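Side-chain contact in CHAD domain protein (Streptomyces chartreusis, PDB 6RN5), which is a phosin, a CHAD-domain protein that binds polyphosphate and also carries copper ions: residues L282-H287 / L308-A313. Numbering follows the deposited sequence.
Sequences LLLRLH and LSAGQA. With SO4 (sulfate ion), chain F.
L284 reaches across to G311 with a single methyl, CD2, which comes to 3.5 Å from G311 CA and equally near its backbone N. With no side chain at G311, the leucine meets bare helix backbone, an instance of a small residue letting a branched one come in close. CG lies anti to the backbone N (chi1 169°), and chi2 near 60° then presents CD2 to the glycine. L284 CD2 also passes 4.1 Å from A310 CB, so two small residues of helix 305-331 receive one leucine, which also touches L307 and L314 of that helix and L239 of helix 229-244. In the all-helical CHAD fold this apolar touch joins helix 274-295 to helix 305-331, the next in sequence, while F362 of helix 338-366 also meets A310. One residue on, R285 turns to a sulfate, probably from the crystallisation liquor, its chain bent at chi3 (55°). The sulfur lies at the guanidinium edge, in its plane, with weak hydrogen bonds from R285 NH1 to sulfate O2 (3.3 Å) and from R285 NH2 to sulfate O3 (3.5 Å). A leucine in its place would probably leave the sulfate without this pair of donors. R281 NH2 also hydrogen-bonds the ion.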
loop_
_atom_site.group_PDB
_atom_site.type_symbol
_atom_site.label_atom_id
_atom_site.label_comp_id
_atom_site.label_asym_id
_atom_site.label_seq_id
_atom_site.Cartn_x
_atom_site.Cartn_y
_atom_site.Cartn_z
ATOM N N LEU A 282 -25.441 1.702 6.368
ATOM C CA LEU A 282 -26.699 2.038 7.064
ATOM C C LEU A 282 -27.889 1.177 6.629
ATOM O O LEU A 282 -28.699 0.820 7.475
ATOM C CB LEU A 282 -27.058 3.523 6.934
ATOM C CG LEU A 282 -26.019 4.495 7.488
ATOM C CD1 LEU A 282 -26.380 5.916 7.098
ATOM C CD2 LEU A 282 -25.850 4.399 8.997
ATOM N N LEU A 283 -27.986 0.858 5.328
ATOM C CA LEU A 283 -29.123 0.100 4.821
ATOM C C LEU A 283 -29.040 -1.338 5.407
ATOM O O LEU A 283 -30.040 -1.978 5.693
ATOM C CB LEU A 283 -29.140 0.067 3.293
ATOM C CG LEU A 283 -29.509 1.384 2.589
ATOM C CD1 LEU A 283 -29.130 1.393 1.111
ATOM C CD2 LEU A 283 -30.981 1.739 2.728
ATOM N N LEU A 284 -27.841 -1.827 5.564
ATOM C CA LEU A 284 -27.661 -3.181 6.086
ATOM C C LEU A 284 -28.129 -3.240 7.535
ATOM O O LEU A 284 -28.825 -4.155 7.956
ATOM C CB LEU A 284 -26.218 -3.639 5.904
ATOM C CG LEU A 284 -25.894 -4.926 6.670
ATOM C CD1 LEU A 284 -26.774 -6.045 6.191
ATOM C CD2 LEU A 284 -24.441 -5.285 6.444
ATOM N N ARG A 285 -27.797 -2.207 8.278
ATOM C CA ARG A 285 -28.254 -2.106 9.647
ATOM C C ARG A 285 -29.772 -2.005 9.781
ATOM O O ARG A 285 -30.379 -2.683 10.625
ATOM C CB ARG A 285 -27.555 -0.962 10.357
ATOM C CG ARG A 285 -27.412 -1.317 11.820
ATOM C CD ARG A 285 -26.434 -0.463 12.550
ATOM N NE ARG A 285 -26.746 0.950 12.409
ATOM C CZ ARG A 285 -25.943 1.925 12.845
ATOM N NH1 ARG A 285 -24.819 1.622 13.493
ATOM N NH2 ARG A 285 -26.269 3.200 12.652
ATOM N N LEU A 286 -30.393 -1.207 8.897
ATOM C CA LEU A 286 -31.846 -1.121 8.825
ATOM C C LEU A 286 -32.453 -2.489 8.621
ATOM O O LEU A 286 -33.439 -2.824 9.268
ATOM C CB LEU A 286 -32.285 -0.134 7.720
ATOM C CG LEU A 286 -31.998 1.330 8.112
ATOM C CD1 LEU A 286 -32.230 2.370 6.977
ATOM C CD2 LEU A 286 -32.869 1.685 9.295
ATOM N N HIS A 287 -31.856 -3.262 7.719
ATOM C CA HIS A 287 -32.316 -4.621 7.398
ATOM C C HIS A 287 -32.138 -5.551 8.625
ATOM O O HIS A 287 -32.995 -6.298 8.958
ATOM C CB HIS A 287 -31.539 -5.139 6.140
ATOM C CG HIS A 287 -31.731 -6.590 5.844
ATOM N ND1 HIS A 287 -32.971 -7.150 5.603
ATOM C CD2 HIS A 287 -30.832 -7.597 5.711
ATOM C CE1 HIS A 287 -32.823 -8.437 5.342
ATOM N NE2 HIS A 287 -31.534 -8.734 5.397
ATOM N N LEU A 308 -23.664 -10.859 9.278
ATOM C CA LEU A 308 -22.754 -10.323 10.281
ATOM C C LEU A 308 -21.375 -10.107 9.707
ATOM O O LEU A 308 -20.779 -9.097 9.991
ATOM C CB LEU A 308 -22.751 -11.178 11.543
ATOM C CG LEU A 308 -24.167 -11.110 12.184
ATOM C CD1 LEU A 308 -24.394 -12.268 13.161
ATOM C CD2 LEU A 308 -24.497 -9.765 12.841
ATOM N N SER A 309 -20.886 -11.007 8.857
ATOM C CA SER A 309 -19.621 -10.767 8.217
ATOM C C SER A 309 -19.665 -9.521 7.299
ATOM O O SER A 309 -18.740 -8.715 7.286
ATOM C CB SER A 309 -19.186 -11.977 7.407
ATOM O OG SER A 309 -17.942 -11.676 6.749
ATOM N N ALA A 310 -20.733 -9.349 6.536
ATOM C CA ALA A 310 -20.849 -8.169 5.656
ATOM C C ALA A 310 -20.821 -6.917 6.476
ATOM O O ALA A 310 -20.173 -5.932 6.121
ATOM C CB ALA A 310 -22.134 -8.208 4.851
ATOM N N GLY A 311 -21.547 -6.959 7.580
ATOM C CA GLY A 311 -21.642 -5.825 8.479
ATOM C C GLY A 311 -20.326 -5.450 9.154
ATOM O O GLY A 311 -20.021 -4.286 9.292
ATOM N N GLN A 312 -19.534 -6.445 9.539
ATOM C CA GLN A 312 -18.198 -6.214 10.090
ATOM C C GLN A 312 -17.313 -5.545 9.059
ATOM O O GLN A 312 -16.610 -4.635 9.377
ATOM C CB GLN A 312 -17.566 -7.523 10.509
ATOM C CG GLN A 312 -18.284 -8.196 11.671
ATOM C CD GLN A 312 -18.248 -7.365 12.932
ATOM O OE1 GLN A 312 -17.239 -6.738 13.238
ATOM N NE2 GLN A 312 -19.345 -7.365 13.684
ATOM N N ALA A 313 -17.351 -6.019 7.827
ATOM C CA ALA A 313 -16.523 -5.453 6.809
ATOM C C ALA A 313 -16.902 -4.001 6.567
ATOM O O ALA A 313 -16.028 -3.183 6.373
ATOM C CB ALA A 313 -16.652 -6.246 5.546
HETATM S S SO4 F . -22.868 4.660 14.410
HETATM O O1 SO4 F . -24.109 4.898 15.207
HETATM O O2 SO4 F . -22.311 3.348 14.763
HETATM O O3 SO4 F . -23.133 4.702 12.917
HETATM O O4 SO4 F . -21.892 5.684 14.845
#